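Local coordinates for A207R protein, arginine decarboxylase (Paramecium bursaria Chlorella virus 1, PDB 2NV9), which decarboxylates arginine with the help of pyridoxal 5'-phosphate, on a fold resembling that of eukaryotic ornithine decarboxylase, at residues I36-V41 with Y233-I238; R189-S194 with D240-D245; L264-I269 with Y280-S285. The protein carries 1 engineered substitution. One frame throughout, in Å; residues are numbered along the deposited sequence.

Contact 1: residues I36-V41 with Y233-I238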
ATOM      1  N   ILE B  36       9.506  30.176  15.534  1.00 12.13           N
ATOM      2  CA  ILE B  36       9.459  31.541  14.984  1.00 11.84           C
ATOM      3  C   ILE B  36       8.130  31.760  14.252  1.00 11.36           C
ATOM      4  O   ILE B  36       7.442  32.764  14.485  1.00 10.44           O
ATOM      5  CB  ILE B  36      10.645  31.853  14.005  1.00 12.34           C
ATOM      6  CG1 ILE B  36      12.037  31.570  14.613  1.00 11.58           C
ATOM      7  CG2 ILE B  36      10.534  33.300  13.429  1.00 11.89           C
ATOM      8  CD1 ILE B  36      12.208  31.961  16.013  1.00 16.06           C
ATOM      9  N   LEU B  37       7.778  30.810  13.380  1.00 10.28           N
ATOM     10  CA  LEU B  37       6.538  30.897  12.614  1.00 10.92           C
ATOM     11  C   LEU B  37       5.273  30.875  13.476  1.00 10.93           C
ATOM     12  O   LEU B  37       4.331  31.603  13.206  1.00 11.23           O
ATOM     13  CB  LEU B  37       6.476  29.803  11.542  1.00 10.71           C
ATOM     14  CG  LEU B  37       7.191  30.110  10.225  1.00 10.55           C
ATOM     15  CD1 LEU B  37       8.607  30.611  10.395  1.00 11.82           C
ATOM     16  CD2 LEU B  37       7.156  28.851   9.340  1.00 14.84           C
ATOM     17  N   PHE B  38       5.276  30.034  14.504  1.00 10.17           N
ATOM     18  CA  PHE B  38       4.094  29.793  15.312  1.00 10.89           C
ATOM     19  C   PHE B  38       4.442  29.914  16.789  1.00 10.39           C
ATOM     20  O   PHE B  38       4.444  28.896  17.499  1.00 12.07           O
ATOM     21  CB  PHE B  38       3.538  28.383  15.007  1.00 10.11           C
ATOM     22  CG  PHE B  38       3.011  28.212  13.597  1.00 11.86           C
ATOM     23  CD1 PHE B  38       3.684  27.411  12.671  1.00 10.66           C
ATOM     24  CD2 PHE B  38       1.833  28.823  13.212  1.00 12.45           C
ATOM     25  CE1 PHE B  38       3.190  27.224  11.387  1.00 14.56           C
ATOM     26  CE2 PHE B  38       1.344  28.657  11.919  1.00 12.84           C
ATOM     27  CZ  PHE B  38       2.008  27.841  11.016  1.00 12.33           C
ATOM     28  N   PRO B  39       4.775  31.138  17.268  1.00 10.98           N
ATOM     29  CA  PRO B  39       5.249  31.166  18.660  1.00 10.75           C
ATOM     30  C   PRO B  39       4.200  30.794  19.712  1.00 11.25           C
ATOM     31  O   PRO B  39       4.590  30.491  20.819  1.00 11.57           O
ATOM     32  CB  PRO B  39       5.729  32.614  18.851  1.00 11.11           C
ATOM     33  CG  PRO B  39       4.899  33.407  17.854  1.00 11.00           C
ATOM     34  CD  PRO B  39       4.784  32.487  16.658  1.00 10.10           C
ATOM     35  N   ARG B  40       2.906  30.785  19.387  1.00 10.96           N
ATOM     36  CA  ARG B  40       1.908  30.327  20.380  1.00 11.17           C
ATOM     37  C   ARG B  40       1.458  28.868  20.275  1.00 11.35           C
ATOM     38  O   ARG B  40       0.667  28.403  21.108  1.00 11.61           O
ATOM     39  CB  ARG B  40       0.655  31.202  20.380  1.00 11.72           C
ATOM     40  CG  ARG B  40       0.841  32.617  20.897  1.00 12.18           C
ATOM     41  CD  ARG B  40      -0.528  33.362  21.010  1.00 13.31           C
ATOM     42  NE  ARG B  40      -1.477  32.717  21.936  1.00 13.46           N
ATOM     43  CZ  ARG B  40      -2.792  32.963  21.989  1.00 14.66           C
ATOM     44  NH1 ARG B  40      -3.357  33.852  21.171  1.00 14.66           N
ATOM     45  NH2 ARG B  40      -3.555  32.324  22.874  1.00 15.05           N
ATOM     46  N   VAL B  41       1.977  28.144  19.280  1.00 10.19           N
ATOM     47  CA  VAL B  41       1.375  26.897  18.906  1.00  9.77           C
ATOM     48  C   VAL B  41       2.324  25.752  19.239  1.00  9.45           C
ATOM     49  O   VAL B  41       3.438  25.677  18.728  1.00  8.78           O
ATOM     50  CB  VAL B  41       0.985  26.822  17.385  1.00 10.16           C
ATOM     51  CG1 VAL B  41       0.293  25.466  17.050  1.00  8.64           C
ATOM     52  CG2 VAL B  41       0.092  28.005  16.933  1.00  8.87           C
ATOM     53  N   TYR B 233      -1.281  34.043   8.016  1.00 11.33           N
ATOM     54  CA  TYR B 233      -2.759  34.075   8.064  1.00 10.89           C
ATOM     55  C   TYR B 233      -3.373  33.204   9.179  1.00 10.86           C
ATOM     56  O   TYR B 233      -4.414  33.553   9.744  1.00  9.12           O
ATOM     57  CB  TYR B 233      -3.366  33.722   6.698  1.00 12.01           C
ATOM     58  CG  TYR B 233      -4.698  34.412   6.385  1.00 12.94           C
ATOM     59  CD1 TYR B 233      -4.884  35.779   6.601  1.00 17.90           C
ATOM     60  CD2 TYR B 233      -5.760  33.691   5.856  1.00 14.94           C
ATOM     61  CE1 TYR B 233      -6.122  36.421   6.293  1.00 17.57           C
ATOM     62  CE2 TYR B 233      -6.987  34.308   5.537  1.00 15.44           C
ATOM     63  CZ  TYR B 233      -7.173  35.641   5.764  1.00 17.53           C
ATOM     64  OH  TYR B 233      -8.409  36.215   5.433  1.00 20.08           O
ATOM     65  N   ILE B 234      -2.737  32.059   9.460  1.00  9.99           N
ATOM     66  CA  ILE B 234      -3.115  31.250  10.615  1.00  9.69           C
ATOM     67  C   ILE B 234      -2.984  32.093  11.903  1.00  8.97           C
ATOM     68  O   ILE B 234      -3.871  32.075  12.750  1.00  7.68           O
ATOM     69  CB  ILE B 234      -2.297  29.922  10.743  1.00  9.50           C
ATOM     70  CG1 ILE B 234      -2.711  28.930   9.640  1.00  9.69           C
ATOM     71  CG2 ILE B 234      -2.466  29.318  12.180  1.00  9.90           C
ATOM     72  CD1 ILE B 234      -1.830  27.675   9.488  1.00 10.39           C
ATOM     73  N   ASN B 235      -1.877  32.821  12.020  1.00  8.95           N
ATOM     74  CA  ASN B 235      -1.672  33.720  13.170  1.00  9.79           C
ATOM     75  C   ASN B 235      -2.682  34.873  13.183  1.00 10.13           C
ATOM     76  O   ASN B 235      -3.148  35.268  14.246  1.00 10.73           O
ATOM     77  CB  ASN B 235      -0.218  34.214  13.242  1.00  9.40           C
ATOM     78  CG  ASN B 235       0.755  33.118  13.702  1.00 10.88           C
ATOM     79  OD1 ASN B 235       0.374  32.217  14.454  1.00 11.70           O
ATOM     80  ND2 ASN B 235       2.002  33.187  13.237  1.00 10.70           N
ATOM     81  N   ASP B 236      -3.014  35.403  12.003  1.00 10.34           N
ATOM     82  CA  ASP B 236      -4.084  36.413  11.869  1.00 10.20           C
ATOM     83  C   ASP B 236      -5.438  35.865  12.366  1.00  9.65           C
ATOM     84  O   ASP B 236      -6.102  36.507  13.147  1.00  9.41           O
ATOM     85  CB  ASP B 236      -4.186  36.908  10.423  1.00 10.98           C
ATOM     86  CG  ASP B 236      -3.029  37.812  10.024  1.00 12.68           C
ATOM     87  OD1 ASP B 236      -2.251  38.278  10.907  1.00 14.63           O
ATOM     88  OD2 ASP B 236      -2.910  38.083   8.816  1.00 14.02           O
ATOM     89  N   ALA B 237      -5.783  34.629  11.992  1.00 10.14           N
ATOM     90  CA  ALA B 237      -7.000  33.977  12.490  1.00 10.20           C
ATOM     91  C   ALA B 237      -6.979  33.779  14.032  1.00 10.30           C
ATOM     92  O   ALA B 237      -7.979  33.969  14.704  1.00  9.96           O
ATOM     93  CB  ALA B 237      -7.177  32.628  11.811  1.00 10.14           C
ATOM     94  N   ILE B 238      -5.834  33.360  14.553  1.00 10.13           N
ATOM     95  CA  ILE B 238      -5.645  33.158  16.003  1.00 10.61           C
ATOM     96  C   ILE B 238      -5.822  34.457  16.777  1.00 10.97           C
ATOM     97  O   ILE B 238      -6.446  34.479  17.845  1.00 11.27           O
ATOM     98  CB  ILE B 238      -4.261  32.506  16.308  1.00 10.37           C
ATOM     99  CG1 ILE B 238      -4.282  31.025  15.961  1.00 10.92           C
ATOM    100  CG2 ILE B 238      -3.860  32.678  17.796  1.00  9.49           C
ATOM    101  CD1 ILE B 238      -2.899  30.396  16.023  1.00 12.25           C
TER
HETATM  102  O   HOH W   1       1.528  31.638  17.017  1.00 13.21           O

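Contact 2: residues R189-S194 with D240-D245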
ATOM      1  N   ARG B 189     -11.020  30.257   7.969  1.00  9.69           N
ATOM      2  CA  ARG B 189     -12.415  29.793   8.109  1.00 10.30           C
ATOM      3  C   ARG B 189     -12.588  28.695   9.173  1.00  9.59           C
ATOM      4  O   ARG B 189     -13.575  28.669   9.872  1.00 10.86           O
ATOM      5  CB  ARG B 189     -13.022  29.323   6.769  1.00  9.43           C
ATOM      6  CG  ARG B 189     -13.130  30.447   5.734  1.00 13.49           C
ATOM      7  CD  ARG B 189     -13.924  30.085   4.504  1.00 14.63           C
ATOM      8  NE  ARG B 189     -13.893  31.195   3.564  1.00 17.31           N
ATOM      9  CZ  ARG B 189     -14.780  31.373   2.582  1.00 21.18           C
ATOM     10  NH1 ARG B 189     -15.740  30.458   2.386  1.00 21.36           N
ATOM     11  NH2 ARG B 189     -14.684  32.428   1.774  1.00 16.81           N
ATOM     12  N   ALA B 190     -11.639  27.773   9.248  1.00  9.12           N
ATOM     13  CA  ALA B 190     -11.713  26.672  10.191  1.00  8.86           C
ATOM     14  C   ALA B 190     -11.552  27.177  11.622  1.00  7.80           C
ATOM     15  O   ALA B 190     -12.245  26.725  12.501  1.00  7.36           O
ATOM     16  CB  ALA B 190     -10.652  25.611   9.869  1.00  8.71           C
ATOM     17  N   ILE B 191     -10.670  28.153  11.810  1.00  8.55           N
ATOM     18  CA  ILE B 191     -10.433  28.727  13.147  1.00  8.68           C
ATOM     19  C   ILE B 191     -11.657  29.547  13.595  1.00  8.48           C
ATOM     20  O   ILE B 191     -12.046  29.505  14.746  1.00  8.59           O
ATOM     21  CB  ILE B 191      -9.067  29.481  13.238  1.00  8.65           C
ATOM     22  CG1 ILE B 191      -7.904  28.469  13.058  1.00  8.56           C
ATOM     23  CG2 ILE B 191      -8.946  30.245  14.568  1.00  8.68           C
ATOM     24  CD1 ILE B 191      -6.614  29.065  12.530  1.00  6.18           C
ATOM     25  N   LYS B 192     -12.306  30.238  12.645  1.00  8.96           N
ATOM     26  CA  LYS B 192     -13.554  30.944  12.952  1.00  8.48           C
ATOM     27  C   LYS B 192     -14.652  29.974  13.402  1.00  7.81           C
ATOM     28  O   LYS B 192     -15.299  30.172  14.419  1.00  7.69           O
ATOM     29  CB  LYS B 192     -14.043  31.749  11.705  1.00  8.36           C
ATOM     30  CG  LYS B 192     -15.308  32.544  11.979  1.00 11.71           C
ATOM     31  CD  LYS B 192     -15.758  33.252  10.673  1.00 10.96           C
ATOM     32  CE  LYS B 192     -16.875  34.237  10.902  1.00 22.47           C
ATOM     33  NZ  LYS B 192     -17.901  33.755  11.894  1.00 24.24           N
ATOM     34  N   SER B 193     -14.875  28.931  12.610  1.00  9.10           N
ATOM     35  CA  SER B 193     -15.861  27.904  12.965  1.00 10.78           C
ATOM     36  C   SER B 193     -15.549  27.239  14.329  1.00 11.06           C
ATOM     37  O   SER B 193     -16.472  26.906  15.078  1.00 10.92           O
ATOM     38  CB  SER B 193     -15.901  26.800  11.906  1.00 11.05           C
ATOM     39  OG  SER B 193     -16.297  27.291  10.639  1.00 11.53           O
ATOM     40  N   SER B 194     -14.257  27.047  14.596  1.00 10.72           N
ATOM     41  CA  SER B 194     -13.762  26.513  15.890  1.00 10.58           C
ATOM     42  C   SER B 194     -14.121  27.418  17.090  1.00 11.01           C
ATOM     43  O   SER B 194     -14.564  26.931  18.130  1.00 10.99           O
ATOM     44  CB  SER B 194     -12.244  26.248  15.833  1.00 10.82           C
ATOM     45  OG  SER B 194     -11.882  25.259  14.878  1.00  9.17           O
ATOM     46  N   ASP B 240      -7.596  37.057  15.654  1.00 10.39           N
ATOM     47  CA  ASP B 240      -9.022  37.384  15.488  1.00 10.77           C
ATOM     48  C   ASP B 240      -9.962  36.614  16.406  1.00 11.08           C
ATOM     49  O   ASP B 240     -10.930  37.189  16.909  1.00 10.68           O
ATOM     50  CB  ASP B 240      -9.462  37.137  14.035  1.00 10.91           C
ATOM     51  CG  ASP B 240      -9.454  38.411  13.188  1.00 10.17           C
ATOM     52  OD1 ASP B 240      -9.521  39.507  13.752  1.00 10.39           O
ATOM     53  OD2 ASP B 240      -9.424  38.308  11.942  1.00 11.74           O
ATOM     54  N   PHE B 241      -9.684  35.314  16.593  1.00 10.80           N
ATOM     55  CA  PHE B 241     -10.648  34.407  17.195  1.00 11.09           C
ATOM     56  C   PHE B 241     -10.237  33.817  18.550  1.00 10.88           C
ATOM     57  O   PHE B 241     -11.103  33.538  19.364  1.00 11.94           O
ATOM     58  CB  PHE B 241     -11.093  33.333  16.185  1.00  9.79           C
ATOM     59  CG  PHE B 241     -11.673  33.923  14.894  1.00 12.16           C
ATOM     60  CD1 PHE B 241     -12.875  34.632  14.921  1.00 10.95           C
ATOM     61  CD2 PHE B 241     -10.991  33.826  13.707  1.00  9.81           C
ATOM     62  CE1 PHE B 241     -13.396  35.203  13.762  1.00 10.26           C
ATOM     63  CE2 PHE B 241     -11.504  34.383  12.552  1.00 10.77           C
ATOM     64  CZ  PHE B 241     -12.714  35.073  12.589  1.00 12.54           C
ATOM     65  N   PHE B 242      -8.932  33.666  18.795  1.00 11.21           N
ATOM     66  CA  PHE B 242      -8.422  33.135  20.072  1.00 11.01           C
ATOM     67  C   PHE B 242      -7.261  33.973  20.656  1.00 10.77           C
ATOM     68  O   PHE B 242      -6.178  33.424  20.908  1.00 11.15           O
ATOM     69  CB  PHE B 242      -7.952  31.677  19.865  1.00 11.02           C
ATOM     70  CG  PHE B 242      -9.069  30.700  19.577  1.00  9.99           C
ATOM     71  CD1 PHE B 242      -9.665  29.964  20.615  1.00 10.32           C
ATOM     72  CD2 PHE B 242      -9.513  30.500  18.266  1.00  9.26           C
ATOM     73  CE1 PHE B 242     -10.700  29.049  20.333  1.00 10.88           C
ATOM     74  CE2 PHE B 242     -10.532  29.618  17.973  1.00  9.45           C
ATOM     75  CZ  PHE B 242     -11.142  28.895  18.981  1.00 11.52           C
ATOM     76  N   PRO B 243      -7.456  35.297  20.833  1.00 11.30           N
ATOM     77  CA  PRO B 243      -6.388  36.162  21.368  1.00 11.66           C
ATOM     78  C   PRO B 243      -6.082  35.925  22.843  1.00 12.12           C
ATOM     79  O   PRO B 243      -4.995  36.254  23.307  1.00 13.13           O
ATOM     80  CB  PRO B 243      -6.950  37.594  21.154  1.00 11.03           C
ATOM     81  CG  PRO B 243      -8.401  37.423  21.249  1.00 10.78           C
ATOM     82  CD  PRO B 243      -8.667  36.094  20.525  1.00 10.74           C
ATOM     83  N   GLU B 244      -7.039  35.366  23.574  1.00 13.20           N
ATOM     84  CA  GLU B 244      -6.891  35.119  25.025  1.00 14.24           C
ATOM     85  C   GLU B 244      -5.672  34.244  25.334  1.00 13.62           C
ATOM     86  O   GLU B 244      -5.511  33.174  24.749  1.00 12.18           O
ATOM     87  CB  GLU B 244      -8.149  34.419  25.562  1.00 14.48           C
ATOM     88  CG  GLU B 244      -9.445  35.204  25.323  1.00 16.48           C
ATOM     89  CD  GLU B 244     -10.095  34.962  23.960  1.00 18.08           C
ATOM     90  OE1 GLU B 244      -9.630  34.102  23.185  1.00 16.49           O
ATOM     91  OE2 GLU B 244     -11.097  35.683  23.655  1.00 21.91           O
ATOM     92  N   ASP B 245      -4.844  34.711  26.275  1.00 13.97           N
ATOM     93  CA  ASP B 245      -3.671  33.977  26.789  1.00 14.33           C
ATOM     94  C   ASP B 245      -4.053  32.660  27.477  1.00 14.67           C
ATOM     95  O   ASP B 245      -3.251  31.705  27.552  1.00 14.25           O
ATOM     96  CB  ASP B 245      -2.895  34.858  27.800  1.00 14.54           C
ATOM     97  CG  ASP B 245      -2.364  36.155  27.181  1.00 16.26           C
ATOM     98  OD1 ASP B 245      -2.218  36.208  25.936  1.00 16.00           O
ATOM     99  OD2 ASP B 245      -2.050  37.102  27.939  1.00 13.97           O
TER

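Contact 3: residues L264-I269 with Y280-S285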
ATOM      1  N   LEU B 264      15.570   9.550  -0.705  1.00  9.73           N
ATOM      2  CA  LEU B 264      15.538   8.140  -1.018  1.00  9.70           C
ATOM      3  C   LEU B 264      16.408   7.816  -2.245  1.00  9.76           C
ATOM      4  O   LEU B 264      16.076   8.192  -3.375  1.00  8.95           O
ATOM      5  CB  LEU B 264      14.069   7.679  -1.228  1.00 10.36           C
ATOM      6  CG  LEU B 264      13.898   6.186  -1.584  1.00 10.75           C
ATOM      7  CD1 LEU B 264      14.591   5.231  -0.530  1.00  9.77           C
ATOM      8  CD2 LEU B 264      12.448   5.813  -1.695  1.00  8.92           C
ATOM      9  N   ALA B 265      17.499   7.082  -2.014  1.00 10.09           N
ATOM     10  CA  ALA B 265      18.399   6.633  -3.064  1.00  9.30           C
ATOM     11  C   ALA B 265      17.954   5.275  -3.597  1.00 10.33           C
ATOM     12  O   ALA B 265      17.649   4.349  -2.849  1.00 10.38           O
ATOM     13  CB  ALA B 265      19.839   6.560  -2.552  1.00 10.97           C
ATOM     14  N   THR B 266      17.911   5.161  -4.917  1.00 10.62           N
ATOM     15  CA  THR B 266      17.498   3.918  -5.572  1.00 10.60           C
ATOM     16  C   THR B 266      18.359   3.691  -6.836  1.00 10.02           C
ATOM     17  O   THR B 266      18.874   4.644  -7.427  1.00 11.08           O
ATOM     18  CB  THR B 266      15.967   3.890  -5.850  1.00 10.31           C
ATOM     19  OG1 THR B 266      15.594   2.687  -6.536  1.00 11.77           O
ATOM     20  CG2 THR B 266      15.525   5.118  -6.702  1.00 11.60           C
ATOM     21  N   GLN B 267      18.538   2.436  -7.213  1.00  9.65           N
ATOM     22  CA  GLN B 267      19.412   2.091  -8.346  1.00  8.73           C
ATOM     23  C   GLN B 267      18.627   1.623  -9.558  1.00  7.76           C
ATOM     24  O   GLN B 267      17.583   0.993  -9.417  1.00  8.14           O
ATOM     25  CB  GLN B 267      20.411   0.987  -7.944  1.00  9.09           C
ATOM     26  CG  GLN B 267      21.579   0.793  -8.909  1.00  9.42           C
ATOM     27  CD  GLN B 267      22.431  -0.447  -8.529  1.00 10.42           C
ATOM     28  OE1 GLN B 267      21.896  -1.500  -8.185  1.00  9.55           O
ATOM     29  NE2 GLN B 267      23.747  -0.297  -8.606  1.00 12.57           N
ATOM     30  N   VAL B 268      19.169   1.926 -10.735  1.00  7.37           N
ATOM     31  CA  VAL B 268      18.664   1.406 -12.000  1.00  8.49           C
ATOM     32  C   VAL B 268      19.092  -0.076 -12.121  1.00  8.63           C
ATOM     33  O   VAL B 268      20.302  -0.363 -12.137  1.00  9.58           O
ATOM     34  CB  VAL B 268      19.251   2.179 -13.218  1.00  7.89           C
ATOM     35  CG1 VAL B 268      18.732   1.571 -14.504  1.00  8.15           C
ATOM     36  CG2 VAL B 268      18.942   3.715 -13.142  1.00  9.77           C
ATOM     37  N   ILE B 269      18.117  -0.982 -12.142  1.00  8.29           N
ATOM     38  CA  ILE B 269      18.384  -2.428 -12.198  1.00  9.70           C
ATOM     39  C   ILE B 269      18.008  -3.043 -13.545  1.00  9.85           C
ATOM     40  O   ILE B 269      18.410  -4.146 -13.865  1.00  9.36           O
ATOM     41  CB  ILE B 269      17.700  -3.181 -11.013  1.00 11.19           C
ATOM     42  CG1 ILE B 269      16.161  -3.222 -11.201  1.00 11.34           C
ATOM     43  CG2 ILE B 269      18.127  -2.555  -9.676  1.00 10.52           C
ATOM     44  CD1 ILE B 269      15.461  -3.390  -9.849  1.00 18.87           C
ATOM     45  N   TYR B 280      13.269   2.670 -17.644  1.00 10.14           N
ATOM     46  CA  TYR B 280      14.174   2.265 -16.579  1.00 10.29           C
ATOM     47  C   TYR B 280      13.404   1.582 -15.474  1.00 10.82           C
ATOM     48  O   TYR B 280      12.302   1.988 -15.140  1.00 10.83           O
ATOM     49  CB  TYR B 280      14.923   3.473 -16.025  1.00  9.40           C
ATOM     50  CG  TYR B 280      15.754   4.187 -17.063  1.00  9.07           C
ATOM     51  CD1 TYR B 280      16.926   3.613 -17.572  1.00  6.69           C
ATOM     52  CD2 TYR B 280      15.366   5.445 -17.544  1.00  9.66           C
ATOM     53  CE1 TYR B 280      17.702   4.271 -18.553  1.00  7.90           C
ATOM     54  CE2 TYR B 280      16.134   6.103 -18.528  1.00 10.97           C
ATOM     55  CZ  TYR B 280      17.302   5.532 -19.009  1.00  8.55           C
ATOM     56  OH  TYR B 280      18.035   6.204 -19.959  1.00 10.83           O
ATOM     57  N   PHE B 281      13.980   0.528 -14.908  1.00 10.74           N
ATOM     58  CA  PHE B 281      13.340  -0.118 -13.789  1.00  9.84           C
ATOM     59  C   PHE B 281      14.264   0.052 -12.591  1.00 10.32           C
ATOM     60  O   PHE B 281      15.483  -0.118 -12.710  1.00  9.53           O
ATOM     61  CB  PHE B 281      13.097  -1.585 -14.090  1.00 10.87           C
ATOM     62  CG  PHE B 281      11.944  -1.833 -14.995  1.00 10.76           C
ATOM     63  CD1 PHE B 281      10.763  -2.353 -14.503  1.00  9.30           C
ATOM     64  CD2 PHE B 281      12.034  -1.528 -16.360  1.00 12.06           C
ATOM     65  CE1 PHE B 281       9.698  -2.596 -15.343  1.00 10.17           C
ATOM     66  CE2 PHE B 281      10.921  -1.733 -17.219  1.00 12.98           C
ATOM     67  CZ  PHE B 281       9.779  -2.286 -16.711  1.00 11.71           C
ATOM     68  N   PHE B 282      13.673   0.417 -11.461  1.00 10.34           N
ATOM     69  CA  PHE B 282      14.450   0.758 -10.251  1.00 11.07           C
ATOM     70  C   PHE B 282      14.200  -0.284  -9.172  1.00 11.10           C
ATOM     71  O   PHE B 282      13.187  -1.011  -9.226  1.00 10.33           O
ATOM     72  CB  PHE B 282      14.071   2.153  -9.709  1.00 10.00           C
ATOM     73  CG  PHE B 282      14.541   3.270 -10.567  1.00 12.15           C
ATOM     74  CD1 PHE B 282      15.750   3.906 -10.322  1.00 12.91           C
ATOM     75  CD2 PHE B 282      13.792   3.656 -11.687  1.00 10.70           C
ATOM     76  CE1 PHE B 282      16.189   4.947 -11.149  1.00 10.76           C
ATOM     77  CE2 PHE B 282      14.228   4.671 -12.531  1.00 12.14           C
ATOM     78  CZ  PHE B 282      15.433   5.311 -12.262  1.00 13.11           C
ATOM     79  N   ASN B 283      15.107  -0.353  -8.188  1.00 11.63           N
ATOM     80  CA  ASN B 283      14.895  -1.267  -7.045  1.00 12.45           C
ATOM     81  C   ASN B 283      14.017  -0.633  -5.949  1.00 12.60           C
ATOM     82  O   ASN B 283      14.185  -0.887  -4.737  1.00 13.10           O
ATOM     83  CB  ASN B 283      16.226  -1.849  -6.498  1.00 12.30           C
ATOM     84  CG  ASN B 283      17.115  -0.803  -5.848  1.00 13.86           C
ATOM     85  OD1 ASN B 283      16.838   0.401  -5.903  1.00 13.82           O
ATOM     86  ND2 ASN B 283      18.211  -1.268  -5.222  1.00 11.29           N
ATOM     87  N   GLU B 284      13.078   0.174  -6.404  1.00 11.39           N
ATOM     88  CA  GLU B 284      11.999   0.751  -5.619  1.00 11.95           C
ATOM     89  C   GLU B 284      10.689   0.690  -6.416  1.00 11.68           C
ATOM     90  O   GLU B 284      10.696   0.309  -7.582  1.00 10.87           O
ATOM     91  CB  GLU B 284      12.296   2.223  -5.296  1.00 12.30           C
ATOM     92  CG  GLU B 284      12.910   2.431  -3.918  1.00 11.88           C
ATOM     93  CD  GLU B 284      11.935   2.120  -2.774  1.00 12.91           C
ATOM     94  OE1 GLU B 284      12.421   1.915  -1.659  1.00 12.16           O
ATOM     95  OE2 GLU B 284      10.702   2.090  -3.009  1.00 13.68           O
ATOM     96  N   SER B 285       9.576   1.049  -5.775  1.00 11.54           N
ATOM     97  CA  SER B 285       8.277   0.935  -6.411  1.00 11.28           C
ATOM     98  C   SER B 285       7.208   1.717  -5.609  1.00 11.78           C
ATOM     99  O   SER B 285       7.450   2.124  -4.463  1.00 11.21           O
ATOM    100  CB  SER B 285       7.870  -0.547  -6.549  1.00 10.07           C
ATOM    101  OG  SER B 285       7.133  -0.988  -5.428  1.00 10.84           O
TER

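Contact 1: residues I36-V41 with Y233-I238
The Phe38 ring and the Asn235 amide meet at a slant, with their planes 71° apart. Phe38 CD2 comes within 3.9 Å of Asn235 OD1. The adjacent ring carbon, Phe38 CE2, touches Ile234 CG2 at 3.9 Å. Phe38 CZ reaches the tip of the same isoleucine, CD1. Trp34, Leu217 and Ser231 also pack on Phe38.

The third flat group is the guanidinium of Arg40. Its NH1 passes 3.6 Å from Ile238 CG2. The side chain bends at chi3 (61°) and hydrogen-bonds through NH1 to Phe242 O. The other end of Ile238, CD1, packs on Val41 CG2 at 3.9 Å.

One direct hydrogen bond joins the segments. Asn235 ND2 donates to Leu37 O over 2.8 Å, and this oxygen lies close to the plane of the amide. Asn235 OD1 accepts from a water, which in turn accepts from Arg40 N.

The site lies where helix 24-37 ends and a type I turn, Phe38 to Val41, leads into strand 41-46. Helix 229-241 leads into strand 248-251, the neighbour of 41-46 in the TIM barrel. The contact therefore joins the outer layer at the seam between the first and last barrel strands. The Asn235 amide donates at one end and accepts at the other, which fixes its flip and ties it to the chain on both sides of the helix end.

Contact 2: residues R189-S194 with D240-D245
Lys192 lies over one face of the Phe241 ring in a CH-pi contact. Lys192 CA stands 3.9 Å from the ring centroid, only 9° off the ring normal. With CG anti to the backbone N (chi1 -178°), the lysine chain runs outward from over the ring centre and past the rim beside CE1 and CZ; its CG is 3.7 Å from Phe241 CZ. Asp240 CB lies on the opposite face. Tyr188 adds an edge-to-face ring contact to Phe241.

The Phe242 ring is met at its edge instead. Ile191 O is 3.6 Å from Phe242 CE2, and Ser194 C is 3.8 Å from Phe242 CZ; both lie near the plane of the ring. Phe198 meets this ring edge-to-face, and Lys195 makes a cation-pi contact with it.

These are neighbouring helices of the TIM barrel. Helix 184-204 leads into strand 210-212, and helix 229-241 follows that strand. Ile191, Ser194 and Phe242 all touch Leu211 on it, so the contact covers the outer side of the strand.

The apolar contacts centre on one methyl group. Ile191 CG2 fits between the two phenylalanines, 3.7 Å from Phe242 CD2 and 4.1 Å from Phe241 CB.

The two serines bond back into their own helix. Ser194 OG donates to Ala190 O at 2.8 Å, while Ser194 N reaches the same oxygen from the other face of the carbonyl plane. Ser193 OG does likewise with Arg189 O. Beyond the ring, Lys192 NZ forms a salt bridge with Glu196.

Contact 3: residues L264-I269 with Y280-S285
Asn283 turns its amide toward Thr266 because its CG sits between the backbone N and the carbonyl carbon (chi1 67°). Thr266 meets it with OG1, which is anti to the threonine's own N. Thr266 OG1 donates to Asn283 OD1 over 2.7 Å. Gln267 N donates to the same oxygen over 3.0 Å, in a nearly straight bond (169°) from above the carbonyl plane. Two donors thus grip OD1. The bond back, from Asn283 N to Gln267 O, is 3.1 Å. The Asn283 side chain therefore takes a place where a strand carbonyl would otherwise be expected, just as strand 277-282 ends.

The regular part of the hairpin comes before this. Ile269 N donates to Phe281 O at 2.8 Å, and Val268 and Phe282 form an antiparallel non-hydrogen-bonded pair. Their side chains share a face, with Val268 CG2 3.6 Å from Phe282 CE1. Val268 CG1 also touches the Tyr280 ring. On Asn283, the Ile269 CD1 methyl packs against CB at 3.8 Å.

Farther along, Leu264 CD2 lies 3.9 Å from Glu284 CD. The Glu284 carboxylate is held by Gly289 N, Ser18 OG and Ser285 N.

The two strands belong to the mixed sheet of the beta domain. Strand 262-274 also pairs with strands 18-22 and 344-347, and strand 277-282 with 314-320. Tyr280 and Phe282 both pack on Leu319 of strand 314-320. At the dimer interface, Ile269 O accepts from Lys120 of the second subunit, and Phe281 packs on Lys148 of that subunit.

Overall arrangement
Contacts 1 and 2 lie on the same side of the chain's centre, about 11 Å apart between contact centres, and share helix 229-241. Their segments alternate along the chain. They touch directly, through Arg40 and where Ala237 packs on Ile191. Together they join three parts of the outer layer of the TIM barrel, which binds the cofactor. Contact 3 comes later in the chain, on the opposite side of the centre. Its centre is about 41 Å from that of contact 1 and about 47 Å from that of contact 2. It belongs to the mixed sheet, whose hairpin meets the second subunit. The contacts thus represent the two domains of the decarboxylase.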